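Local structure of putative hyaluronoglucosaminidase (Clostridium perfringens, 6PWI) at residues Thr503-Lys509 and Ile623-Asn627; Ile398-Leu404 and Met477-Asn483; Phe122-His128 and Leu140-Ser146. The protein probably removes terminal N-acetylhexosamines from glycans, this chain being the N-terminal domain, catalytic barrel and following helices of a family 84 glycoside hydrolase. One frame throughout, in Å; residues are numbered along the deposited sequence.

How the interactions relate
From the N terminus the contacts close three loops in series, none nested in or crossing another. Interaction 3 comes first and is the most local: it holds together the open end of the hairpin of strands 127-133 and 136-141, where the chain passes into helix 144-158 of the N-terminal domain. Interaction 2 brings the loop between barrel strands 387-391 and 418-423 against the chain that follows helix 467-475, tying the barrel to the route into the C-terminal helices. Interaction 1 spans 113 intervening residues, mostly helical, and joins the end of helix 496-507 to the chain's last residues. Its centre is about 30 Å from that of interaction 2 and 62 Å from that of interaction 3.

Interaction 1 (Thr503-Lys509 and Ile623-Asn627); sequences TRRLWEK and IIGDN
I623 packs against T503, L506 and W507 where two helices of the C-terminal helical bundle, 496-507 and 613-623, run out side by side. A beta-branched residue suits this place because its branches part at CB and serve different neighbours. The side chain leaves CA toward helix 496-507; from CB, CG2 goes to L506 and lies 3.7 Å from L506 CD2. The other branch starts with CG1, 4.0 Å from W507 CE3 of the indole. CD1 ends that branch between W507 CB and the methyl of T503, with T503 CG2 at 4.1 Å. With the T503 hydroxyl bonded back to I499 O in its own helix, the methyl is the group that meets I623.

From I623 to D626 a type II turn, with G625 at a positive phi that suits glycine, brings the chain end back toward helix 496-507. There N627, though poorly ordered, is modelled with both amide atoms bonded. N627 ND2 donates to L506 O, a carbonyl at the end of the helix, at 3.0 Å and 163°, coming from above the carbonyl plane. The amide plane lies only 11° from that of the W507 ring. K509 follows the helix with a chain bent at chi2 and chi4, running past N627 in the opposite direction; it ends with K509 NZ 2.9 Å from N627 OD1, above the plane of that carbonyl.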
loop_
_atom_site.group_PDB
_atom_site.type_symbol
_atom_site.label_atom_id
_atom_site.label_comp_id
_atom_site.label_asym_id
_atom_site.label_seq_id
_atom_site.Cartn_x
_atom_site.Cartn_y
_atom_site.Cartn_z
ATOM N N THR A 503 28.074 -12.502 -19.726
ATOM C CA THR A 503 28.730 -11.424 -20.440
ATOM C C THR A 503 30.247 -11.577 -20.351
ATOM O O THR A 503 30.928 -11.439 -21.360
ATOM C CB THR A 503 28.218 -10.049 -19.989
ATOM O OG1 THR A 503 26.807 -10.060 -20.209
ATOM C CG2 THR A 503 28.845 -8.901 -20.749
ATOM N N ARG A 504 30.774 -11.857 -19.153
ATOM C CA ARG A 504 32.223 -11.930 -19.021
ATOM C C ARG A 504 32.756 -13.126 -19.806
ATOM O O ARG A 504 33.717 -12.984 -20.553
ATOM C CB ARG A 504 32.713 -11.815 -17.574
ATOM C CG ARG A 504 32.464 -13.048 -16.727
ATOM C CD ARG A 504 33.504 -13.191 -15.627
ATOM N NE ARG A 504 34.752 -13.713 -16.151
ATOM C CZ ARG A 504 34.975 -14.984 -16.481
ATOM N NH1 ARG A 504 34.031 -15.900 -16.351
ATOM N NH2 ARG A 504 36.155 -15.329 -16.955
ATOM N N ARG A 505 32.081 -14.275 -19.688
ATOM C CA ARG A 505 32.489 -15.460 -20.425
ATOM C C ARG A 505 32.595 -15.141 -21.916
ATOM O O ARG A 505 33.590 -15.469 -22.553
ATOM C CB ARG A 505 31.548 -16.639 -20.163
ATOM C CG ARG A 505 31.641 -17.201 -18.753
ATOM C CD ARG A 505 30.854 -18.492 -18.666
ATOM N NE ARG A 505 31.574 -19.481 -19.445
ATOM C CZ ARG A 505 32.377 -20.406 -18.938
ATOM N NH1 ARG A 505 33.000 -21.251 -19.741
ATOM N NH2 ARG A 505 32.542 -20.491 -17.632
ATOM N N LEU A 506 31.567 -14.482 -22.457
ATOM C CA LEU A 506 31.512 -14.189 -23.877
ATOM C C LEU A 506 32.633 -13.223 -24.244
ATOM O O LEU A 506 33.309 -13.421 -25.250
ATOM C CB LEU A 506 30.137 -13.605 -24.211
ATOM C CG LEU A 506 29.862 -13.329 -25.689
ATOM C CD1 LEU A 506 29.854 -14.618 -26.508
ATOM C CD2 LEU A 506 28.535 -12.598 -25.840
ATOM N N TRP A 507 32.836 -12.206 -23.401
ATOM C CA TRP A 507 33.729 -11.100 -23.708
ATOM C C TRP A 507 35.186 -11.488 -23.471
ATOM O O TRP A 507 36.081 -10.920 -24.092
ATOM C CB TRP A 507 33.318 -9.852 -22.913
ATOM C CG TRP A 507 34.243 -8.678 -23.021
ATOM C CD1 TRP A 507 34.914 -8.079 -21.993
ATOM C CD2 TRP A 507 34.598 -7.946 -24.211
ATOM N NE1 TRP A 507 35.663 -7.030 -22.457
ATOM C CE2 TRP A 507 35.489 -6.921 -23.812
ATOM C CE3 TRP A 507 34.260 -8.048 -25.567
ATOM C CZ2 TRP A 507 36.037 -6.013 -24.722
ATOM C CZ3 TRP A 507 34.800 -7.151 -26.467
ATOM C CH2 TRP A 507 35.678 -6.147 -26.046
ATOM N N GLU A 508 35.415 -12.450 -22.572
ATOM C CA GLU A 508 36.763 -12.874 -22.230
ATOM C C GLU A 508 37.109 -14.151 -22.988
ATOM O O GLU A 508 38.001 -14.894 -22.581
ATOM C CB GLU A 508 36.941 -12.989 -20.715
ATOM C CG GLU A 508 37.289 -11.661 -20.061
ATOM C CD GLU A 508 37.227 -11.603 -18.541
ATOM O OE1 GLU A 508 36.750 -12.580 -17.909
ATOM O OE2 GLU A 508 37.653 -10.573 -17.983
ATOM N N LYS A 509 36.389 -14.377 -24.095
ATOM C CA LYS A 509 36.693 -15.410 -25.074
ATOM C C LYS A 509 36.785 -16.772 -24.390
ATOM O O LYS A 509 37.803 -17.456 -24.493
ATOM C CB LYS A 509 37.993 -15.079 -25.821
ATOM C CG LYS A 509 38.145 -13.640 -26.297
ATOM C CD LYS A 509 37.534 -13.373 -27.662
ATOM C CE LYS A 509 37.924 -12.026 -28.237
ATOM N NZ LYS A 509 37.392 -10.903 -27.425
ATOM N N ILE A 623 28.954 -7.172 -28.729
ATOM C CA ILE A 623 30.008 -8.163 -28.609
ATOM C C ILE A 623 29.923 -9.139 -29.779
ATOM O O ILE A 623 30.936 -9.447 -30.399
ATOM C CB ILE A 623 29.965 -8.872 -27.240
ATOM C CG1 ILE A 623 30.319 -7.912 -26.100
ATOM C CG2 ILE A 623 30.862 -10.099 -27.237
ATOM C CD1 ILE A 623 29.909 -8.400 -24.725
ATOM N N ILE A 624 28.721 -9.640 -30.077
ATOM C CA ILE A 624 28.591 -10.627 -31.134
ATOM C C ILE A 624 29.050 -9.987 -32.442
ATOM O O ILE A 624 28.609 -8.895 -32.794
ATOM C CB ILE A 624 27.153 -11.172 -31.212
ATOM C CG1 ILE A 624 26.772 -11.908 -29.923
ATOM C CG2 ILE A 624 26.971 -12.055 -32.439
ATOM C CD1 ILE A 624 25.283 -12.101 -29.739
ATOM N N GLY A 625 29.988 -10.649 -33.124
ATOM C CA GLY A 625 30.449 -10.164 -34.414
ATOM C C GLY A 625 31.614 -9.181 -34.308
ATOM O O GLY A 625 32.219 -8.835 -35.317
ATOM N N ASP A 626 31.910 -8.720 -33.090
ATOM C CA ASP A 626 33.108 -7.939 -32.829
ATOM C C ASP A 626 33.901 -8.654 -31.738
ATOM O O ASP A 626 34.298 -8.049 -30.743
ATOM C CB ASP A 626 32.744 -6.493 -32.475
ATOM C CG ASP A 626 33.789 -5.447 -32.837
ATOM O OD1 ASP A 626 33.386 -4.281 -33.053
ATOM O OD2 ASP A 626 34.994 -5.790 -32.890
ATOM N N ASN A 627 34.111 -9.962 -31.939
ATOM C CA ASN A 627 34.609 -10.838 -30.889
ATOM C C ASN A 627 35.560 -11.880 -31.495
ATOM O O ASN A 627 35.128 -12.558 -32.454
ATOM C CB ASN A 627 33.452 -11.488 -30.120
ATOM C CG ASN A 627 33.788 -11.848 -28.686
ATOM O OD1 ASN A 627 34.511 -11.120 -28.006
ATOM N ND2 ASN A 627 33.247 -12.962 -28.212
#

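Interaction 2 (Ile398-Leu404 and Met477-Asn483); sequences INNKRLL and MSDPAPN
P480 forms the apolar centre, its rigid ring offering CB to two methyls at once: P480 CB lies 3.8 Å from I398 CD1 and equally far from L404 CD2. I398 runs alongside the proline, whereas L404 crosses it at about a right angle and brings CD2 within 3.5 Å of S478 O. L403 and M477 lie side by side, with L403 CD1 4.1 Å from M477 SD.

Around this centre the backbone of 477-483 offers carbonyls, which the polar side chains of R402 and N399 bind. R402, bent at chi2, brings its guanidinium edge-on to two of them: R402 NE donates to D479 O at 2.9 Å, and R402 NH2 to A481 O at 2.8 Å and 176°, in the guanidinium plane. N399 ND2 sits over the centre of one guanidinium face and donates to P480 O at 3.0 Å. N483 ND2 reaches the same P480 O from the opposite face of its carbonyl plane, while N483 OD1 accepts from G486 N. N399 OD1 takes K401 NZ and, in an Asx turn, the backbone N of K401. A water lies farther out, donating to I398 O and P482 O.

R402 NH1 pairs with E607 and D479 with R611, both between strand 602-604 and helix 613-623. L403 and M477 pack on W549 of helix 540-572, so the loop between barrel strands 387-391 and 418-423 is joined to the C-terminal helices.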
loop_
_atom_site.group_PDB
_atom_site.type_symbol
_atom_site.label_atom_id
_atom_site.label_comp_id
_atom_site.label_asym_id
_atom_site.label_seq_id
_atom_site.Cartn_x
_atom_site.Cartn_y
_atom_site.Cartn_z
ATOM N N ILE A 398 7.150 10.394 -11.886
ATOM C CA ILE A 398 8.559 10.721 -12.034
ATOM C C ILE A 398 9.123 10.023 -13.274
ATOM O O ILE A 398 10.188 10.405 -13.753
ATOM C CB ILE A 398 9.343 10.357 -10.756
ATOM C CG1 ILE A 398 9.345 8.849 -10.484
ATOM C CG2 ILE A 398 8.835 11.147 -9.557
ATOM C CD1 ILE A 398 10.370 8.423 -9.467
ATOM N N ASN A 399 8.412 9.002 -13.780
ATOM C CA ASN A 399 8.826 8.249 -14.956
ATOM C C ASN A 399 7.707 7.304 -15.389
ATOM O O ASN A 399 7.636 6.159 -14.942
ATOM C CB ASN A 399 10.115 7.452 -14.731
ATOM C CG ASN A 399 10.697 6.906 -16.025
ATOM O OD1 ASN A 399 10.038 6.922 -17.069
ATOM N ND2 ASN A 399 11.933 6.427 -15.971
ATOM N N ASN A 400 6.866 7.782 -16.311
ATOM C CA ASN A 400 5.632 7.090 -16.647
ATOM C C ASN A 400 5.904 5.817 -17.442
ATOM O O ASN A 400 4.993 5.012 -17.638
ATOM C CB ASN A 400 4.629 8.013 -17.332
ATOM C CG ASN A 400 3.863 8.829 -16.315
ATOM O OD1 ASN A 400 4.133 10.018 -16.160
ATOM N ND2 ASN A 400 2.954 8.187 -15.584
ATOM N N LYS A 401 7.157 5.644 -17.878
ATOM C CA LYS A 401 7.557 4.477 -18.643
ATOM C C LYS A 401 7.665 3.268 -17.717
ATOM O O LYS A 401 7.758 2.136 -18.189
ATOM C CB LYS A 401 8.878 4.747 -19.371
ATOM C CG LYS A 401 8.803 5.785 -20.484
ATOM C CD LYS A 401 10.053 5.845 -21.335
ATOM C CE LYS A 401 10.899 7.065 -21.050
ATOM N NZ LYS A 401 11.594 6.967 -19.744
ATOM N N ARG A 402 7.619 3.514 -16.401
ATOM C CA ARG A 402 7.915 2.476 -15.426
ATOM C C ARG A 402 6.647 1.978 -14.739
ATOM O O ARG A 402 5.737 2.754 -14.464
ATOM C CB ARG A 402 8.870 3.024 -14.365
ATOM C CG ARG A 402 10.231 3.416 -14.912
ATOM C CD ARG A 402 11.034 2.252 -15.468
ATOM N NE ARG A 402 12.327 2.839 -15.772
ATOM C CZ ARG A 402 12.709 3.223 -16.982
ATOM N NH1 ARG A 402 11.917 3.005 -18.018
ATOM N NH2 ARG A 402 13.887 3.801 -17.147
ATOM N N LEU A 403 6.590 0.666 -14.499
ATOM C CA LEU A 403 5.825 0.124 -13.392
ATOM C C LEU A 403 6.815 -0.099 -12.256
ATOM O O LEU A 403 7.925 -0.566 -12.496
ATOM C CB LEU A 403 5.192 -1.207 -13.803
ATOM C CG LEU A 403 4.037 -1.134 -14.796
ATOM C CD1 LEU A 403 3.373 -2.496 -14.929
ATOM C CD2 LEU A 403 3.015 -0.082 -14.386
ATOM N N LEU A 404 6.426 0.262 -11.030
ATOM C CA LEU A 404 7.313 0.075 -9.891
ATOM C C LEU A 404 6.696 -0.936 -8.929
ATOM O O LEU A 404 5.793 -0.600 -8.166
ATOM C CB LEU A 404 7.576 1.429 -9.218
ATOM C CG LEU A 404 8.127 2.517 -10.141
ATOM C CD1 LEU A 404 8.233 3.853 -9.414
ATOM C CD2 LEU A 404 9.474 2.098 -10.718
ATOM N N MET A 477 10.537 -5.068 -13.047
ATOM C CA MET A 477 9.878 -3.786 -13.198
ATOM C C MET A 477 9.881 -3.061 -11.855
ATOM O O MET A 477 8.925 -3.181 -11.087
ATOM C CB MET A 477 8.442 -3.981 -13.694
ATOM C CG MET A 477 8.345 -4.725 -15.010
ATOM S SD MET A 477 6.628 -4.916 -15.540
ATOM C CE MET A 477 6.779 -6.161 -16.821
ATOM N N SER A 478 10.956 -2.313 -11.571
ATOM C CA SER A 478 11.083 -1.741 -10.240
ATOM C C SER A 478 12.015 -0.536 -10.190
ATOM O O SER A 478 11.964 0.199 -9.207
ATOM C CB SER A 478 11.448 -2.774 -9.194
ATOM O OG SER A 478 12.585 -3.537 -9.576
ATOM N N ASP A 479 12.839 -0.322 -11.228
ATOM C CA ASP A 479 13.805 0.770 -11.185
ATOM C C ASP A 479 13.261 2.008 -11.897
ATOM O O ASP A 479 13.132 2.006 -13.119
ATOM C CB ASP A 479 15.179 0.367 -11.732
ATOM C CG ASP A 479 16.257 1.430 -11.534
ATOM O OD1 ASP A 479 15.964 2.446 -10.862
ATOM O OD2 ASP A 479 17.389 1.244 -12.057
ATOM N N PRO A 480 12.967 3.110 -11.166
ATOM C CA PRO A 480 12.447 4.332 -11.780
ATOM C C PRO A 480 13.473 5.197 -12.508
ATOM O O PRO A 480 13.089 6.098 -13.246
ATOM C CB PRO A 480 11.859 5.100 -10.589
ATOM C CG PRO A 480 12.717 4.674 -9.429
ATOM C CD PRO A 480 13.054 3.218 -9.702
ATOM N N ALA A 481 14.770 4.927 -12.299
ATOM C CA ALA A 481 15.835 5.672 -12.969
ATOM C C ALA A 481 15.825 5.398 -14.475
ATOM O O ALA A 481 15.492 4.293 -14.907
ATOM C CB ALA A 481 17.164 5.310 -12.357
ATOM N N PRO A 482 16.183 6.377 -15.341
ATOM C CA PRO A 482 16.510 7.742 -14.916
ATOM C C PRO A 482 15.301 8.627 -14.601
ATOM O O PRO A 482 14.236 8.468 -15.191
ATOM C CB PRO A 482 17.268 8.302 -16.133
ATOM C CG PRO A 482 16.672 7.568 -17.314
ATOM C CD PRO A 482 16.340 6.184 -16.795
ATOM N N ASN A 483 15.488 9.559 -13.661
ATOM C CA ASN A 483 14.472 10.511 -13.252
ATOM C C ASN A 483 15.170 11.717 -12.628
ATOM O O ASN A 483 16.300 11.593 -12.158
ATOM C CB ASN A 483 13.439 9.886 -12.310
ATOM C CG ASN A 483 14.056 9.310 -11.052
ATOM O OD1 ASN A 483 14.431 10.043 -10.139
ATOM N ND2 ASN A 483 14.172 7.993 -11.000
HETATM O O HOH W 1 11.894 9.847 -15.810
#

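Interaction 3 (Phe122-His128 and Leu140-Ser146); sequences FENHDAH and LGKNTDS. With EDO (1,2-ethanediol), chain I.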
loop_
_atom_site.group_PDB
_atom_site.type_symbol
_atom_site.label_atom_id
_atom_site.label_comp_id
_atom_site.label_asym_id
_atom_site.label_seq_id
_atom_site.Cartn_x
_atom_site.Cartn_y
_atom_site.Cartn_z
ATOM N N PHE A 122 -3.079 -3.201 26.060
ATOM C CA PHE A 122 -4.142 -2.504 25.349
ATOM C C PHE A 122 -3.875 -1.011 25.173
ATOM O O PHE A 122 -4.624 -0.331 24.476
ATOM C CB PHE A 122 -5.507 -2.812 25.969
ATOM C CG PHE A 122 -6.061 -4.154 25.561
ATOM C CD1 PHE A 122 -6.642 -4.334 24.313
ATOM C CD2 PHE A 122 -5.978 -5.243 26.413
ATOM C CE1 PHE A 122 -7.140 -5.571 23.933
ATOM C CE2 PHE A 122 -6.476 -6.480 26.033
ATOM C CZ PHE A 122 -7.056 -6.641 24.795
ATOM N N GLU A 123 -2.794 -0.510 25.769
ATOM C CA GLU A 123 -2.423 0.888 25.594
ATOM C C GLU A 123 -1.870 1.132 24.186
ATOM O O GLU A 123 -1.982 2.241 23.674
ATOM C CB GLU A 123 -1.451 1.314 26.694
ATOM C CG GLU A 123 -0.311 0.329 26.875
ATOM C CD GLU A 123 0.257 0.239 28.278
ATOM O OE1 GLU A 123 1.501 0.213 28.405
ATOM O OE2 GLU A 123 -0.542 0.178 29.240
ATOM N N ASN A 124 -1.293 0.090 23.564
ATOM C CA ASN A 124 -0.714 0.162 22.229
ATOM C C ASN A 124 -1.770 0.504 21.177
ATOM O O ASN A 124 -2.967 0.319 21.409
ATOM C CB ASN A 124 -0.029 -1.151 21.849
ATOM C CG ASN A 124 1.207 -1.417 22.678
ATOM O OD1 ASN A 124 1.846 -0.484 23.151
ATOM N ND2 ASN A 124 1.545 -2.683 22.861
ATOM N N HIS A 125 -1.308 0.985 20.012
ATOM C CA HIS A 125 -2.184 1.312 18.898
ATOM C C HIS A 125 -2.876 0.056 18.372
ATOM O O HIS A 125 -2.224 -0.967 18.145
ATOM C CB HIS A 125 -1.419 1.989 17.752
ATOM C CG HIS A 125 -0.690 3.238 18.116
ATOM N ND1 HIS A 125 -1.329 4.343 18.649
ATOM C CD2 HIS A 125 0.614 3.572 17.991
ATOM C CE1 HIS A 125 -0.443 5.298 18.859
ATOM N NE2 HIS A 125 0.757 4.847 18.467
ATOM N N ASP A 126 -4.200 0.158 18.181
ATOM C CA ASP A 126 -5.009 -0.851 17.509
ATOM C C ASP A 126 -4.884 -2.210 18.207
ATOM O O ASP A 126 -5.081 -3.255 17.582
ATOM C CB ASP A 126 -4.690 -0.903 16.008
ATOM C CG ASP A 126 -4.994 0.393 15.266
ATOM O OD1 ASP A 126 -6.047 1.000 15.554
ATOM O OD2 ASP A 126 -4.183 0.785 14.393
ATOM N N ALA A 127 -4.579 -2.184 19.512
ATOM C CA ALA A 127 -4.249 -3.391 20.254
ATOM C C ALA A 127 -5.450 -4.332 20.312
ATOM O O ALA A 127 -6.580 -3.894 20.534
ATOM C CB ALA A 127 -3.762 -3.030 21.637
ATOM N N HIS A 128 -5.187 -5.628 20.119
ATOM C CA HIS A 128 -6.233 -6.628 20.220
ATOM C C HIS A 128 -5.616 -8.003 20.453
ATOM O O HIS A 128 -4.419 -8.193 20.263
ATOM C CB HIS A 128 -7.119 -6.615 18.966
ATOM C CG HIS A 128 -6.398 -7.033 17.727
ATOM N ND1 HIS A 128 -5.624 -6.155 16.991
ATOM C CD2 HIS A 128 -6.307 -8.230 17.107
ATOM C CE1 HIS A 128 -5.102 -6.792 15.963
ATOM N NE2 HIS A 128 -5.505 -8.068 16.007
ATOM N N LEU A 140 -10.747 -9.878 21.563
ATOM C CA LEU A 140 -10.945 -8.725 22.420
ATOM C C LEU A 140 -10.071 -7.594 21.892
ATOM O O LEU A 140 -8.852 -7.742 21.825
ATOM C CB LEU A 140 -10.562 -9.097 23.857
ATOM C CG LEU A 140 -10.997 -8.101 24.932
ATOM C CD1 LEU A 140 -12.504 -8.132 25.123
ATOM C CD2 LEU A 140 -10.296 -8.380 26.250
ATOM N N GLY A 141 -10.703 -6.484 21.495
ATOM C CA GLY A 141 -9.969 -5.323 21.015
ATOM C C GLY A 141 -10.105 -4.150 21.981
ATOM O O GLY A 141 -11.001 -4.150 22.822
ATOM N N LYS A 142 -9.219 -3.153 21.857
ATOM C CA LYS A 142 -9.310 -1.968 22.698
ATOM C C LYS A 142 -10.537 -1.155 22.297
ATOM O O LYS A 142 -11.062 -0.388 23.099
ATOM C CB LYS A 142 -8.030 -1.132 22.638
ATOM C CG LYS A 142 -7.717 -0.490 21.293
ATOM C CD LYS A 142 -6.438 0.326 21.309
ATOM C CE LYS A 142 -6.456 1.468 22.305
ATOM N NZ LYS A 142 -5.104 2.038 22.504
ATOM N N ASN A 143 -10.986 -1.354 21.053
ATOM C CA ASN A 143 -12.206 -0.753 20.541
ATOM C C ASN A 143 -12.700 -1.609 19.377
ATOM O O ASN A 143 -12.085 -2.624 19.050
ATOM C CB ASN A 143 -11.983 0.705 20.138
ATOM C CG ASN A 143 -10.767 0.871 19.250
ATOM O OD1 ASN A 143 -10.605 0.146 18.267
ATOM N ND2 ASN A 143 -9.891 1.799 19.605
ATOM N N THR A 144 -13.800 -1.173 18.747
ATOM C CA THR A 144 -14.428 -1.937 17.680
ATOM C C THR A 144 -13.490 -2.065 16.473
ATOM O O THR A 144 -13.391 -3.142 15.879
ATOM C CB THR A 144 -15.854 -1.442 17.390
ATOM O OG1 THR A 144 -16.543 -2.462 16.664
ATOM C CG2 THR A 144 -15.909 -0.123 16.650
ATOM N N ASP A 145 -12.794 -0.967 16.130
ATOM C CA ASP A 145 -11.825 -0.960 15.042
ATOM C C ASP A 145 -10.788 -2.071 15.239
ATOM O O ASP A 145 -10.479 -2.806 14.301
ATOM C CB ASP A 145 -11.142 0.404 14.896
ATOM C CG ASP A 145 -12.034 1.524 14.383
ATOM O OD1 ASP A 145 -13.091 1.226 13.792
ATOM O OD2 ASP A 145 -11.655 2.693 14.568
ATOM N N SER A 146 -10.264 -2.193 16.467
ATOM C CA SER A 146 -9.256 -3.192 16.793
ATOM C C SER A 146 -9.841 -4.603 16.783
ATOM O O SER A 146 -9.152 -5.556 16.419
ATOM C CB SER A 146 -8.608 -2.883 18.104
ATOM O OG SER A 146 -8.070 -1.571 18.083
HETATM C C1 EDO I . -4.846 5.152 19.501
HETATM O O1 EDO I . -4.162 4.492 20.545
HETATM C C2 EDO I . -5.406 4.166 18.554
HETATM O O2 EDO I . -5.508 2.885 19.147
HETATM O O HOH W 2 -7.585 2.157 17.350
#
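K142 leaves its backbone with CG between N and the carbonyl carbon (chi1 66°), stays extended through chi2 and bends at chi3 (-60°). This carries it past the F122 ring into the loop that starts at F122 and leads into the type II turn N124-A127. There K142 NZ donates to F122 O at 3.1 Å and to N124 O at 3.0 Å. A lysine suits the place: its long chain packs on the apolar parts of F122 and A127, while the ammonium takes two carbonyls that converge on it. A 1,2-ethanediol, probably from the crystallisation liquor, joins this group; its O1 lies 3.3 Å from K142 NZ, and its O2 takes the N-H of D126.

F122 turns an edge to the strand, with F122 CE1 3.5 Å from L140 O, in the plane of the ring, and its CZ against the L140 side chain. Next to A127, whose carbonyl accepts from K142 N, the H128 ring has its rotation set by H128 ND1 donating to D126 O at 3.0 Å and 176°, within the ring plane. S146 O packs over one ring face, 3.4 Å from H128 CG. Across from H128, G141 lacks a CB and lets the N143 carbonyl come close.

D126 forms a salt bridge with R180 of the first barrel strand, linking the two domains. H128 and G141 are an antiparallel non-hydrogen-bonded pair of the hairpin 127-133/136-141. N143, whose OD1 accepts from S146 N, is the N-cap of helix 144-158, giving a strand-to-helix turn in the glycosyl hydrolase family 20 domain 2 fold.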